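Local coordinates for NYN domain-containing protein (Vibrio parahaemolyticus, PDB 2QIP) that is of unverified function but belongs to the NYN family of PIN-like domains and probably acts as an RNA nuclease, at residues 26-31 against 139-144; 55-60 against 77-82; 97-102 against 119-124. One frame throughout, in Å; residues are numbered along the deposited sequence. Where two conformers were deposited one is given.

Interaction 1 of 3, residues 26-31 against 139-144; sequences REAYRS and YGVPRL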
ATOM      1  N   ARG A  26       7.236  20.418   7.877  1.00 17.96           N
ATOM      2  CA  ARG A  26       6.605  21.336   8.849  1.00 19.04           C
ATOM      3  C   ARG A  26       7.014  20.996  10.287  1.00 19.60           C
ATOM      4  O   ARG A  26       7.345  21.896  11.079  1.00 19.83           O
ATOM      5  CB  ARG A  26       5.080  21.336   8.707  1.00 19.43           C
ATOM      6  CG  ARG A  26       4.491  21.921   7.408  1.00 23.67           C
ATOM      7  CD  ARG A  26       5.148  23.208   6.904  1.00 26.66           C
ATOM      8  NE  ARG A  26       5.003  24.325   7.830  1.00 27.07           N
ATOM      9  CZ  ARG A  26       5.489  25.547   7.624  1.00 31.24           C
ATOM     10  NH1 ARG A  26       5.304  26.487   8.546  1.00 31.20           N
ATOM     11  NH2 ARG A  26       6.154  25.836   6.506  1.00 30.56           N
ATOM     12  N   GLU A  27       6.984  19.717  10.635  1.00 20.49           N
ATOM     13  CA  GLU A  27       7.287  19.298  12.008  0.50 21.17           C
ATOM     14  C   GLU A  27       8.758  19.494  12.367  1.00 21.26           C
ATOM     15  O   GLU A  27       9.082  19.999  13.459  1.00 21.60           O
ATOM     16  CB  GLU A  27       6.864  17.843  12.250  0.50 21.28           C
ATOM     17  CG  GLU A  27       7.190  17.311  13.648  0.50 23.00           C
ATOM     18  CD  GLU A  27       6.695  15.889  13.885  0.50 22.31           C
ATOM     19  OE1 GLU A  27       5.864  15.394  13.091  0.50 23.90           O
ATOM     20  OE2 GLU A  27       7.132  15.271  14.883  0.50 24.75           O
ATOM     21  N   ALA A  28       9.654  19.106  11.467  1.00 20.00           N
ATOM     22  CA  ALA A  28      11.086  19.191  11.763  1.00 20.21           C
ATOM     23  C   ALA A  28      11.681  20.583  11.612  1.00 20.64           C
ATOM     24  O   ALA A  28      12.588  20.948  12.353  1.00 21.70           O
ATOM     25  CB  ALA A  28      11.845  18.223  10.884  1.00 19.19           C
ATOM     26  N   TYR A  29      11.194  21.333  10.624  1.00 20.43           N
ATOM     27  CA  TYR A  29      11.850  22.557  10.190  1.00 21.32           C
ATOM     28  C   TYR A  29      10.938  23.790  10.125  1.00 22.27           C
ATOM     29  O   TYR A  29      11.426  24.886   9.851  1.00 23.57           O
ATOM     30  CB  TYR A  29      12.468  22.346   8.807  1.00 20.62           C
ATOM     31  CG  TYR A  29      13.334  21.124   8.661  1.00 19.96           C
ATOM     32  CD1 TYR A  29      14.442  20.905   9.488  1.00 21.23           C
ATOM     33  CD2 TYR A  29      13.076  20.191   7.640  1.00 18.25           C
ATOM     34  CE1 TYR A  29      15.260  19.778   9.321  1.00 20.19           C
ATOM     35  CE2 TYR A  29      13.871  19.074   7.475  1.00 19.28           C
ATOM     36  CZ  TYR A  29      14.963  18.868   8.304  1.00 19.36           C
ATOM     37  OH  TYR A  29      15.757  17.755   8.129  1.00 20.12           O
ATOM     38  N   ARG A  30       9.636  23.604  10.326  1.00 23.66           N
ATOM     39  CA  ARG A  30       8.620  24.643  10.015  1.00 25.11           C
ATOM     40  C   ARG A  30       8.923  25.389   8.699  1.00 25.57           C
ATOM     41  O   ARG A  30       8.844  26.623   8.607  1.00 26.09           O
ATOM     42  CB  ARG A  30       8.379  25.589  11.213  1.00 26.01           C
ATOM     43  CG  ARG A  30       7.656  24.881  12.369  1.00 29.43           C
ATOM     44  CD  ARG A  30       6.170  25.261  12.549  1.00 33.80           C
ATOM     45  NE  ARG A  30       5.285  25.012  11.404  1.00 40.30           N
ATOM     46  CZ  ARG A  30       3.965  24.825  11.496  1.00 31.82           C
ATOM     47  NH1 ARG A  30       3.357  24.842  12.679  1.00 44.72           N
ATOM     48  NH2 ARG A  30       3.242  24.600  10.407  1.00 44.24           N
ATOM     49  N   SER A  31       9.262  24.600   7.679  1.00 25.47           N
ATOM     50  CA  SER A  31       9.632  25.101   6.362  1.00 25.53           C
ATOM     51  C   SER A  31       8.999  24.194   5.326  1.00 24.37           C
ATOM     52  O   SER A  31       8.510  23.113   5.661  1.00 24.82           O
ATOM     53  CB  SER A  31      11.144  25.039   6.168  1.00 26.66           C
ATOM     54  OG  SER A  31      11.822  25.820   7.127  1.00 28.40           O
ATOM     55  N   TYR A 139      14.536   9.642  -0.242  1.00 11.04           N
ATOM     56  CA  TYR A 139      14.746  10.978   0.324  1.00 10.75           C
ATOM     57  C   TYR A 139      13.754  11.113   1.466  1.00 11.39           C
ATOM     58  O   TYR A 139      12.554  10.872   1.265  1.00 12.58           O
ATOM     59  CB  TYR A 139      14.435  12.078  -0.700  1.00 11.66           C
ATOM     60  CG  TYR A 139      15.493  12.320  -1.743  1.00 11.25           C
ATOM     61  CD1 TYR A 139      16.179  13.546  -1.793  1.00 14.24           C
ATOM     62  CD2 TYR A 139      15.789  11.357  -2.717  1.00 12.29           C
ATOM     63  CE1 TYR A 139      17.132  13.805  -2.767  1.00 13.68           C
ATOM     64  CE2 TYR A 139      16.748  11.602  -3.682  1.00 12.07           C
ATOM     65  CZ  TYR A 139      17.432  12.825  -3.700  1.00 12.92           C
ATOM     66  OH  TYR A 139      18.389  13.059  -4.663  1.00 14.35           O
ATOM     67  N   GLY A 140      14.243  11.512   2.641  1.00 11.91           N
ATOM     68  CA  GLY A 140      13.365  11.663   3.795  1.00 13.07           C
ATOM     69  C   GLY A 140      13.961  12.613   4.811  1.00 13.34           C
ATOM     70  O   GLY A 140      15.175  12.790   4.846  1.00 13.66           O
ATOM     71  N   VAL A 141      13.103  13.223   5.637  1.00 14.13           N
ATOM     72  CA  VAL A 141      13.562  14.064   6.749  1.00 15.18           C
ATOM     73  C   VAL A 141      14.162  13.103   7.794  1.00 15.41           C
ATOM     74  O   VAL A 141      13.433  12.280   8.336  1.00 16.04           O
ATOM     75  CB  VAL A 141      12.385  14.839   7.344  1.00 15.23           C
ATOM     76  CG1 VAL A 141      12.810  15.546   8.624  1.00 16.94           C
ATOM     77  CG2 VAL A 141      11.872  15.839   6.323  1.00 15.84           C
ATOM     78  N   PRO A 142      15.492  13.171   8.035  1.00 16.08           N
ATOM     79  CA  PRO A 142      16.107  12.109   8.862  1.00 16.98           C
ATOM     80  C   PRO A 142      15.454  11.874  10.220  1.00 18.04           C
ATOM     81  O   PRO A 142      15.223  10.713  10.583  1.00 18.30           O
ATOM     82  CB  PRO A 142      17.557  12.564   9.009  1.00 17.95           C
ATOM     83  CG  PRO A 142      17.803  13.364   7.790  1.00 16.93           C
ATOM     84  CD  PRO A 142      16.504  14.126   7.545  1.00 16.36           C
ATOM     85  N   ARG A 143      15.114  12.944  10.937  1.00 19.08           N
ATOM     86  CA  ARG A 143      14.597  12.775  12.301  1.00 21.54           C
ATOM     87  C   ARG A 143      13.167  12.195  12.323  1.00 19.98           C
ATOM     88  O   ARG A 143      12.640  11.843  13.376  1.00 21.15           O
ATOM     89  CB  ARG A 143      14.752  14.077  13.122  1.00 21.52           C
ATOM     90  CG  ARG A 143      13.819  15.206  12.724  1.00 25.40           C
ATOM     91  CD  ARG A 143      14.121  16.536  13.461  1.00 25.42           C
ATOM     92  NE  ARG A 143      15.104  17.382  12.769  1.00 36.32           N
ATOM     93  CZ  ARG A 143      16.383  17.511  13.127  1.00 29.40           C
ATOM     94  NH1 ARG A 143      17.196  18.314  12.441  1.00 41.57           N
ATOM     95  NH2 ARG A 143      16.860  16.843  14.174  1.00 42.29           N
ATOM     96  N   LEU A 144      12.559  12.043  11.146  1.00 18.34           N
ATOM     97  CA  LEU A 144      11.190  11.535  11.040  1.00 17.48           C
ATOM     98  C   LEU A 144      11.066  10.376  10.063  1.00 16.59           C
ATOM     99  O   LEU A 144       9.954   9.937   9.772  1.00 18.49           O
ATOM    100  CB  LEU A 144      10.221  12.669  10.670  1.00 17.41           C
ATOM    101  CG  LEU A 144      10.096  13.758  11.760  1.00 17.78           C
ATOM    102  CD1 LEU A 144       9.342  14.978  11.245  1.00 19.34           C
ATOM    103  CD2 LEU A 144       9.435  13.204  13.026  1.00 20.37           C
TER
HETATM  104  O   HOH W   1      15.821  15.827  10.442  1.00 25.46           O
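Ala28 and Val141 form the tight part of this contact. CB of Ala28, near the end of helix 18-29, lies 3.6 Å from CG1 of Val141, just after strand 135-140. CG1 is set opposite the backbone N of Val141 (chi1 171°), which carries it between Ala28 and the tyrosine. CG1 of Val141 comes within 3.7 Å of Tyr29 OH. The Ala28 methyl also sits over the centre of the Tyr29 ring. A water donates to Tyr29 OH at 3.0 Å and accepts from Arg143 N at 3.0 Å, and OH is also hydrogen-bonded to the carbonyl O of Ile159.

The outer side is looser and faces solvent. Glu27 is extended and brings its carboxylate across the two methyls of Leu144, but it was modelled in two conformers, so this touch is tentative. Arg143 bends at chi3 (89°) and runs past Ala28. Arg143 NH1 comes to 4.0 Å from Tyr29 CE1. The ring and guanidinium planes stand 83° apart, so this is no stack. The contact packs the end of a helix against the 3-10 turn after a parallel strand, an arrangement belonging to the three-layer alpha/beta fold of PIN-like domains.

Interaction 2 of 3, residues 55-60 against 77-82; sequences AIASND and VMLKPY. With EDO (1,2-ethanediol), chain B; EDO (1,2-ethanediol), chain F.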
ATOM      1  N   ALA A  55      -0.617  13.674  -4.344  1.00 12.44           N
ATOM      2  CA  ALA A  55      -1.130  14.788  -3.533  1.00 12.05           C
ATOM      3  C   ALA A  55      -2.625  14.628  -3.295  1.00 12.89           C
ATOM      4  O   ALA A  55      -3.259  13.681  -3.791  1.00 13.26           O
ATOM      5  CB  ALA A  55      -0.835  16.112  -4.255  1.00 13.58           C
ATOM      6  N   ILE A  56      -3.192  15.581  -2.551  1.00 13.70           N
ATOM      7  CA  ILE A  56      -4.616  15.576  -2.223  1.00 14.20           C
ATOM      8  C   ILE A  56      -5.312  16.676  -3.020  1.00 14.37           C
ATOM      9  O   ILE A  56      -4.858  17.820  -3.044  1.00 15.67           O
ATOM     10  CB  ILE A  56      -4.827  15.778  -0.700  1.00 14.94           C
ATOM     11  CG1 ILE A  56      -4.046  14.706   0.088  1.00 15.92           C
ATOM     12  CG2 ILE A  56      -6.321  15.771  -0.329  1.00 15.82           C
ATOM     13  CD1 ILE A  56      -4.446  13.237  -0.228  1.00 18.44           C
ATOM     14  N   ALA A  57      -6.410  16.320  -3.682  1.00 14.13           N
ATOM     15  CA  ALA A  57      -7.191  17.303  -4.432  1.00 14.59           C
ATOM     16  C   ALA A  57      -7.750  18.391  -3.539  1.00 15.12           C
ATOM     17  O   ALA A  57      -8.089  18.146  -2.384  1.00 15.85           O
ATOM     18  CB  ALA A  57      -8.308  16.618  -5.164  1.00 15.49           C
ATOM     19  N   SER A  58      -7.884  19.586  -4.107  1.00 14.98           N
ATOM     20  CA  SER A  58      -8.294  20.746  -3.305  1.00 15.46           C
ATOM     21  C   SER A  58      -9.043  21.741  -4.144  1.00 15.27           C
ATOM     22  O   SER A  58      -8.704  21.941  -5.307  1.00 15.36           O
ATOM     23  CB  SER A  58      -7.059  21.435  -2.719  1.00 16.09           C
ATOM     24  OG  SER A  58      -7.419  22.589  -1.966  1.00 17.35           O
ATOM     25  N   ASN A  59     -10.035  22.395  -3.546  1.00 15.23           N
ATOM     26  CA  ASN A  59     -10.703  23.516  -4.220  1.00 16.36           C
ATOM     27  C   ASN A  59     -10.075  24.858  -3.815  1.00 17.37           C
ATOM     28  O   ASN A  59     -10.489  25.913  -4.301  1.00 18.90           O
ATOM     29  CB  ASN A  59     -12.215  23.524  -3.965  1.00 15.54           C
ATOM     30  CG  ASN A  59     -12.565  23.650  -2.497  1.00 17.35           C
ATOM     31  OD1 ASN A  59     -11.708  23.905  -1.659  1.00 21.95           O
ATOM     32  ND2 ASN A  59     -13.814  23.426  -2.175  1.00 17.96           N
ATOM     33  N   ASP A  60      -9.057  24.801  -2.955  1.00 18.31           N
ATOM     34  CA  ASP A  60      -8.414  26.017  -2.436  1.00 20.31           C
ATOM     35  C   ASP A  60      -7.460  26.567  -3.494  1.00 20.82           C
ATOM     36  O   ASP A  60      -6.617  25.829  -4.006  1.00 19.92           O
ATOM     37  CB  ASP A  60      -7.680  25.705  -1.128  1.00 21.32           C
ATOM     38  CG  ASP A  60      -6.973  26.923  -0.541  1.00 25.87           C
ATOM     39  OD1 ASP A  60      -7.638  27.720   0.149  1.00 30.19           O
ATOM     40  OD2 ASP A  60      -5.756  27.061  -0.755  1.00 29.92           O
ATOM     41  N   VAL A  77       1.013  15.292 -11.517  1.00 13.59           N
ATOM     42  CA  VAL A  77       0.416  15.373 -10.203  1.00 13.66           C
ATOM     43  C   VAL A  77      -0.735  14.383 -10.138  1.00 13.55           C
ATOM     44  O   VAL A  77      -1.670  14.444 -10.950  1.00 14.55           O
ATOM     45  CB  VAL A  77      -0.027  16.808  -9.858  1.00 13.70           C
ATOM     46  CG1 VAL A  77      -0.871  16.818  -8.600  1.00 14.88           C
ATOM     47  CG2 VAL A  77       1.211  17.728  -9.697  1.00 14.24           C
HETATM   48  N   MSE A  78      -0.626  13.449  -9.189  1.00 13.67           N
HETATM   49  CA  MSE A  78      -1.625  12.410  -8.996  1.00 13.65           C
HETATM   50  C   MSE A  78      -2.472  12.810  -7.804  1.00 13.46           C
HETATM   51  O   MSE A  78      -2.004  12.768  -6.671  1.00 14.30           O
HETATM   52  CB  MSE A  78      -0.937  11.060  -8.719  1.00 14.69           C
HETATM   53  CG  MSE A  78       0.112  10.676  -9.761  1.00 18.55           C
HETATM   54 SE   MSE A  78      -0.685  10.328 -11.490  0.75 29.71          SE
HETATM   55  CE  MSE A  78      -1.605   8.694 -10.972  1.00 29.95           C
ATOM     56  N   LEU A  79      -3.721  13.212  -8.049  1.00 13.12           N
ATOM     57  CA  LEU A  79      -4.609  13.611  -6.948  1.00 13.30           C
ATOM     58  C   LEU A  79      -5.394  12.396  -6.468  1.00 13.77           C
ATOM     59  O   LEU A  79      -5.886  11.600  -7.279  1.00 14.48           O
ATOM     60  CB  LEU A  79      -5.564  14.703  -7.424  1.00 13.82           C
ATOM     61  CG  LEU A  79      -4.836  15.958  -7.920  1.00 13.56           C
ATOM     62  CD1 LEU A  79      -5.787  17.040  -8.565  1.00 20.31           C
ATOM     63  CD2 LEU A  79      -3.988  16.581  -6.789  1.00 15.21           C
ATOM     64  N   LYS A  80      -5.503  12.244  -5.149  1.00 13.71           N
ATOM     65  CA  LYS A  80      -6.134  11.053  -4.611  1.00 14.38           C
ATOM     66  C   LYS A  80      -7.621  10.998  -4.978  1.00 14.30           C
ATOM     67  O   LYS A  80      -8.340  11.988  -4.789  1.00 14.57           O
ATOM     68  CB  LYS A  80      -5.940  10.961  -3.100  1.00 14.32           C
ATOM     69  CG  LYS A  80      -6.326   9.591  -2.596  1.00 17.15           C
ATOM     70  CD  LYS A  80      -5.988   9.382  -1.155  1.00 19.88           C
ATOM     71  CE  LYS A  80      -6.285   7.933  -0.774  1.00 21.45           C
ATOM     72  NZ  LYS A  80      -6.181   7.756   0.684  1.00 22.60           N
ATOM     73  N   PRO A  81      -8.081   9.858  -5.525  1.00 14.42           N
ATOM     74  CA  PRO A  81      -9.521   9.742  -5.757  1.00 15.06           C
ATOM     75  C   PRO A  81     -10.296   9.822  -4.452  1.00 14.90           C
ATOM     76  O   PRO A  81      -9.825   9.365  -3.416  1.00 14.76           O
ATOM     77  CB  PRO A  81      -9.676   8.330  -6.339  1.00 15.33           C
ATOM     78  CG  PRO A  81      -8.290   7.931  -6.806  1.00 17.59           C
ATOM     79  CD  PRO A  81      -7.332   8.658  -5.956  1.00 14.56           C
ATOM     80  N   TYR A  82     -11.498  10.383  -4.534  1.00 14.49           N
ATOM     81  CA  TYR A  82     -12.454  10.318  -3.436  1.00 14.91           C
ATOM     82  C   TYR A  82     -12.616   8.885  -2.910  1.00 15.31           C
ATOM     83  O   TYR A  82     -12.823   7.935  -3.676  1.00 14.60           O
ATOM     84  CB  TYR A  82     -13.815  10.822  -3.921  1.00 16.36           C
ATOM     85  CG  TYR A  82     -14.925  10.542  -2.933  1.00 16.85           C
ATOM     86  CD1 TYR A  82     -14.988  11.230  -1.722  1.00 17.91           C
ATOM     87  CD2 TYR A  82     -15.910   9.580  -3.209  1.00 17.03           C
ATOM     88  CE1 TYR A  82     -16.003  10.968  -0.792  1.00 18.89           C
ATOM     89  CE2 TYR A  82     -16.936   9.315  -2.289  1.00 18.67           C
ATOM     90  CZ  TYR A  82     -16.961  10.016  -1.083  1.00 18.35           C
ATOM     91  OH  TYR A  82     -17.973   9.784  -0.167  1.00 21.13           O
TER
HETATM   92  C1  EDO B 301     -10.682  11.642   0.338  1.00 21.76           C
HETATM   93  O1  EDO B 301     -11.962  11.269  -0.211  1.00 20.78           O
HETATM   94  C2  EDO B 301      -9.584  11.336  -0.668  1.00 21.44           C
HETATM   95  O2  EDO B 301      -9.599   9.922  -0.827  1.00 22.21           O
HETATM   96  C1  EDO F 305     -17.524   9.973   3.629  1.00 33.32           C
HETATM   97  O1  EDO F 305     -16.155   9.807   3.988  1.00 39.39           O
HETATM   98  C2  EDO F 305     -17.638  11.277   2.861  1.00 48.25           C
HETATM   99  O2  EDO F 305     -18.579  11.106   1.799  1.00 31.47           O
HETATM  100  O   HOH W   2      -7.582  13.875  -3.079  1.00 15.85           O
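Ala55 alone makes both of the backbone hydrogen bonds that link these segments, and its carbonyl is unusually busy. Ala55 N donates to Met78 O at 2.9 Å in a nearly straight bond (173°). Ala55 O accepts from Lys80 N at 3.0 Å in a more bent one (139°). The same oxygen also accepts from the indole NE1 of Trp94. CA of Leu79 adds a CA-H...O contact to Ala55 O at 3.4 Å.

Past this bridge a water takes over. It accepts from Ala57 N at 2.8 Å and donates to Lys80 O at 2.7 Å. Leu79 packs on Ala57, with its CB 4.0 Å from Ala57 CB and its CD2 against the Ile56-Ala57 peptide. Ile56 and Lys80 lie side by side and point the same way, CD1 of Ile56 meeting CB of Lys80 at 4.0 Å. The lysine chain then runs on fully extended. Its NZ bonds to the carbonyls of Lys91 and Asp93 and forms a salt bridge with Asp120 of the second subunit. Strands 46-55 and 76-79 are parallel neighbours joined through helix 61-73: a beta-alpha-beta crossover at the edge of the sheet.

Interaction 3 of 3, residues 97-102 against 119-124; sequences GITLDA and GDFSLL
Thr99 and Leu124 mark the closest backbone approach, with their CA atoms 6.4 Å apart. Residues 97-102 are regular helix inside 95-105. Residues 119-124 lead into helix 122-132: 119-121 have helical backbone angles but lack the regular bonds. Gly119 O is gripped twice by Ser122. It accepts from Ser122 N and from Ser122 OG, the latter at 2.8 Å, in the carbonyl plane and on a lone pair. Asp118 OD1 also accepts from Asp120 N. These bonds hold the turn in shape.

All the touching side chains are buried, and the contact between the segments is van der Waals packing. Leu124 is the main wedge. Its CG stands opposite its own backbone N (chi1 166°), which sends both methyls across to the other helix. Leu124 CD2 and Leu124 CD1 sit 3.7 Å and 3.8 Å from Ala102 CB, so the fork of the leucine closes on that one methyl. The fork also lies against the backbone of Thr99, Leu124 CD1 being 4.1 Å from Thr99 O.

Phe121 fills the other end. Ile98 crosses it at about a right angle, and Ile98 CG2 lies 3.7 Å from Phe121 CE1. CD1 of Ile98 meets CZ of the same ring. Thr99 OG1 lies in the plane of the ring at its edge, 4.0 Å from Phe121 CE1. The hydroxyl is hydrogen-bonded to Asp95 O, one turn back. Ile98 and Phe121 both reach Leu114 and Asp17 on strands 111-115 and 10-17.

Phe121 and Asp120 both pack on Asp95, and Asp120 OD1 is salt-bridged to Lys80 of the second subunit. Asp17, Asp118 and Asp120, at or just after the carboxyl ends of two central strands, with Asp95 starting helix 95-105, are consistent with the acidic, probably metal-binding active site of PIN-like nucleases.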
ATOM      1  N   GLY A  97      -1.578   3.444  -3.488  1.00 10.69           N
ATOM      2  CA  GLY A  97      -1.357   3.863  -4.866  1.00 10.83           C
ATOM      3  C   GLY A  97       0.116   4.012  -5.234  1.00 10.39           C
ATOM      4  O   GLY A  97       0.525   3.684  -6.353  1.00 11.50           O
ATOM      5  N   ILE A  98       0.929   4.481  -4.290  1.00 10.64           N
ATOM      6  CA  ILE A  98       2.379   4.562  -4.502  1.00 10.80           C
ATOM      7  C   ILE A  98       2.979   3.160  -4.671  1.00 10.98           C
ATOM      8  O   ILE A  98       3.818   2.939  -5.565  1.00 11.87           O
ATOM      9  CB  ILE A  98       3.053   5.366  -3.350  1.00 11.01           C
ATOM     10  CG1 ILE A  98       2.695   6.857  -3.505  1.00 12.08           C
ATOM     11  CG2 ILE A  98       4.592   5.190  -3.354  1.00 12.44           C
ATOM     12  CD1 ILE A  98       3.128   7.746  -2.312  1.00 12.46           C
ATOM     13  N   THR A  99       2.518   2.208  -3.850  1.00 10.28           N
ATOM     14  CA  THR A  99       2.974   0.835  -3.959  1.00 10.84           C
ATOM     15  C   THR A  99       2.643   0.267  -5.336  1.00 10.71           C
ATOM     16  O   THR A  99       3.509  -0.333  -5.992  1.00 12.49           O
ATOM     17  CB  THR A  99       2.401  -0.029  -2.832  1.00 11.82           C
ATOM     18  OG1 THR A  99       2.852   0.508  -1.585  1.00 11.77           O
ATOM     19  CG2 THR A  99       2.852  -1.484  -2.924  1.00 11.59           C
ATOM     20  N   LEU A 100       1.394   0.450  -5.780  1.00 10.05           N
ATOM     21  CA  LEU A 100       0.991  -0.057  -7.105  1.00 10.22           C
ATOM     22  C   LEU A 100       1.881   0.510  -8.219  1.00  9.76           C
ATOM     23  O   LEU A 100       2.361  -0.223  -9.090  1.00 11.49           O
ATOM     24  CB  LEU A 100      -0.457   0.322  -7.389  1.00 10.01           C
ATOM     25  CG  LEU A 100      -1.504  -0.426  -6.582  1.00 11.47           C
ATOM     26  CD1 LEU A 100      -2.847   0.249  -6.821  1.00 12.38           C
ATOM     27  CD2 LEU A 100      -1.555  -1.899  -6.947  1.00 11.34           C
ATOM     28  N   ASP A 101       2.072   1.823  -8.203  1.00 10.27           N
ATOM     29  CA  ASP A 101       2.798   2.485  -9.287  1.00 10.02           C
ATOM     30  C   ASP A 101       4.299   2.188  -9.252  1.00 10.19           C
ATOM     31  O   ASP A 101       4.925   2.069 -10.320  1.00 10.84           O
ATOM     32  CB  ASP A 101       2.553   4.005  -9.239  1.00 10.05           C
ATOM     33  CG  ASP A 101       1.174   4.405  -9.739  1.00 11.46           C
ATOM     34  OD1 ASP A 101       0.427   3.548 -10.289  1.00 13.57           O
ATOM     35  OD2 ASP A 101       0.861   5.618  -9.597  1.00 13.14           O
ATOM     36  N   ALA A 102       4.878   2.094  -8.055  1.00  9.99           N
ATOM     37  CA  ALA A 102       6.310   1.865  -7.947  1.00 10.37           C
ATOM     38  C   ALA A 102       6.650   0.479  -8.494  1.00 11.08           C
ATOM     39  O   ALA A 102       7.629   0.318  -9.217  1.00 11.83           O
ATOM     40  CB  ALA A 102       6.762   1.992  -6.509  1.00 11.41           C
ATOM     41  N   GLY A 119       8.047   4.355   7.042  1.00 13.36           N
ATOM     42  CA  GLY A 119       8.679   3.058   7.110  1.00 12.81           C
ATOM     43  C   GLY A 119       7.873   1.919   6.507  1.00 12.80           C
ATOM     44  O   GLY A 119       8.442   0.871   6.200  1.00 12.66           O
ATOM     45  N   ASP A 120       6.562   2.084   6.347  1.00 12.38           N
ATOM     46  CA  ASP A 120       5.803   1.007   5.706  1.00 12.96           C
ATOM     47  C   ASP A 120       6.284   0.750   4.279  1.00 11.70           C
ATOM     48  O   ASP A 120       6.087  -0.335   3.734  1.00 13.51           O
ATOM     49  CB  ASP A 120       4.303   1.255   5.742  1.00 13.90           C
ATOM     50  CG  ASP A 120       3.685   0.848   7.066  1.00 17.05           C
ATOM     51  OD1 ASP A 120       4.254  -0.057   7.710  1.00 20.62           O
ATOM     52  OD2 ASP A 120       2.651   1.437   7.458  1.00 19.49           O
ATOM     53  N   PHE A 121       6.918   1.750   3.679  1.00 11.26           N
ATOM     54  CA  PHE A 121       7.452   1.546   2.325  1.00 10.16           C
ATOM     55  C   PHE A 121       8.683   0.620   2.299  1.00 10.87           C
ATOM     56  O   PHE A 121       9.145   0.225   1.212  1.00 10.93           O
ATOM     57  CB  PHE A 121       7.745   2.867   1.630  1.00 10.93           C
ATOM     58  CG  PHE A 121       6.518   3.630   1.216  1.00 10.78           C
ATOM     59  CD1 PHE A 121       5.548   3.038   0.417  1.00 11.89           C
ATOM     60  CD2 PHE A 121       6.339   4.952   1.609  1.00 11.34           C
ATOM     61  CE1 PHE A 121       4.393   3.769   0.028  1.00 11.21           C
ATOM     62  CE2 PHE A 121       5.218   5.665   1.217  1.00 11.46           C
ATOM     63  CZ  PHE A 121       4.233   5.090   0.430  1.00 12.58           C
ATOM     64  N   SER A 122       9.195   0.235   3.477  1.00 10.55           N
ATOM     65  CA  SER A 122      10.307  -0.722   3.506  1.00 10.83           C
ATOM     66  C   SER A 122       9.956  -1.988   2.735  1.00 11.26           C
ATOM     67  O   SER A 122      10.821  -2.550   2.044  1.00 11.79           O
ATOM     68  CB  SER A 122      10.669  -1.103   4.946  1.00 12.21           C
ATOM     69  OG  SER A 122      11.045   0.066   5.637  1.00 14.06           O
ATOM     70  N   LEU A 123       8.707  -2.451   2.861  1.00 10.81           N
ATOM     71  CA  LEU A 123       8.329  -3.671   2.157  1.00 11.92           C
ATOM     72  C   LEU A 123       8.355  -3.478   0.647  1.00 10.91           C
ATOM     73  O   LEU A 123       8.667  -4.414  -0.116  1.00 12.08           O
ATOM     74  CB  LEU A 123       6.959  -4.184   2.586  1.00 12.19           C
ATOM     75  CG  LEU A 123       6.919  -5.001   3.891  1.00 15.07           C
ATOM     76  CD1 LEU A 123       7.250  -4.150   5.109  1.00 18.46           C
ATOM     77  CD2 LEU A 123       5.561  -5.657   4.058  1.00 15.25           C
ATOM     78  N   LEU A 124       8.032  -2.263   0.220  1.00 10.08           N
ATOM     79  CA  LEU A 124       8.045  -1.933  -1.208  1.00 10.62           C
ATOM     80  C   LEU A 124       9.474  -1.875  -1.738  1.00 10.25           C
ATOM     81  O   LEU A 124       9.771  -2.420  -2.816  1.00 10.53           O
ATOM     82  CB  LEU A 124       7.321  -0.604  -1.443  1.00 10.63           C
ATOM     83  CG  LEU A 124       7.518   0.048  -2.817  1.00 10.19           C
ATOM     84  CD1 LEU A 124       6.986  -0.834  -3.958  1.00 11.11           C
ATOM     85  CD2 LEU A 124       6.871   1.440  -2.803  1.00 11.77           C
TER

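Interaction 3 is the core contact of the set, built from buried apolar side chains between helix 95-105 and the start of helix 122-132 with the turn before it. Interaction 2 lies at the surface and relies on backbone bonds at an edge strand. Interaction 1 is intermediate, with buried Val141 and Leu144 on one side and exposed Glu27 and Arg143 outside. Interactions 1 and 2 reach the same parallel sheet, with centres 22 Å apart. Interactions 2 and 3 touch lightly, CE of Met78 being 4.2 Å from OD2 of Asp101. Both 2 and 3 are nested along the chain within the loop closed by interaction 1. All three touch the second subunit.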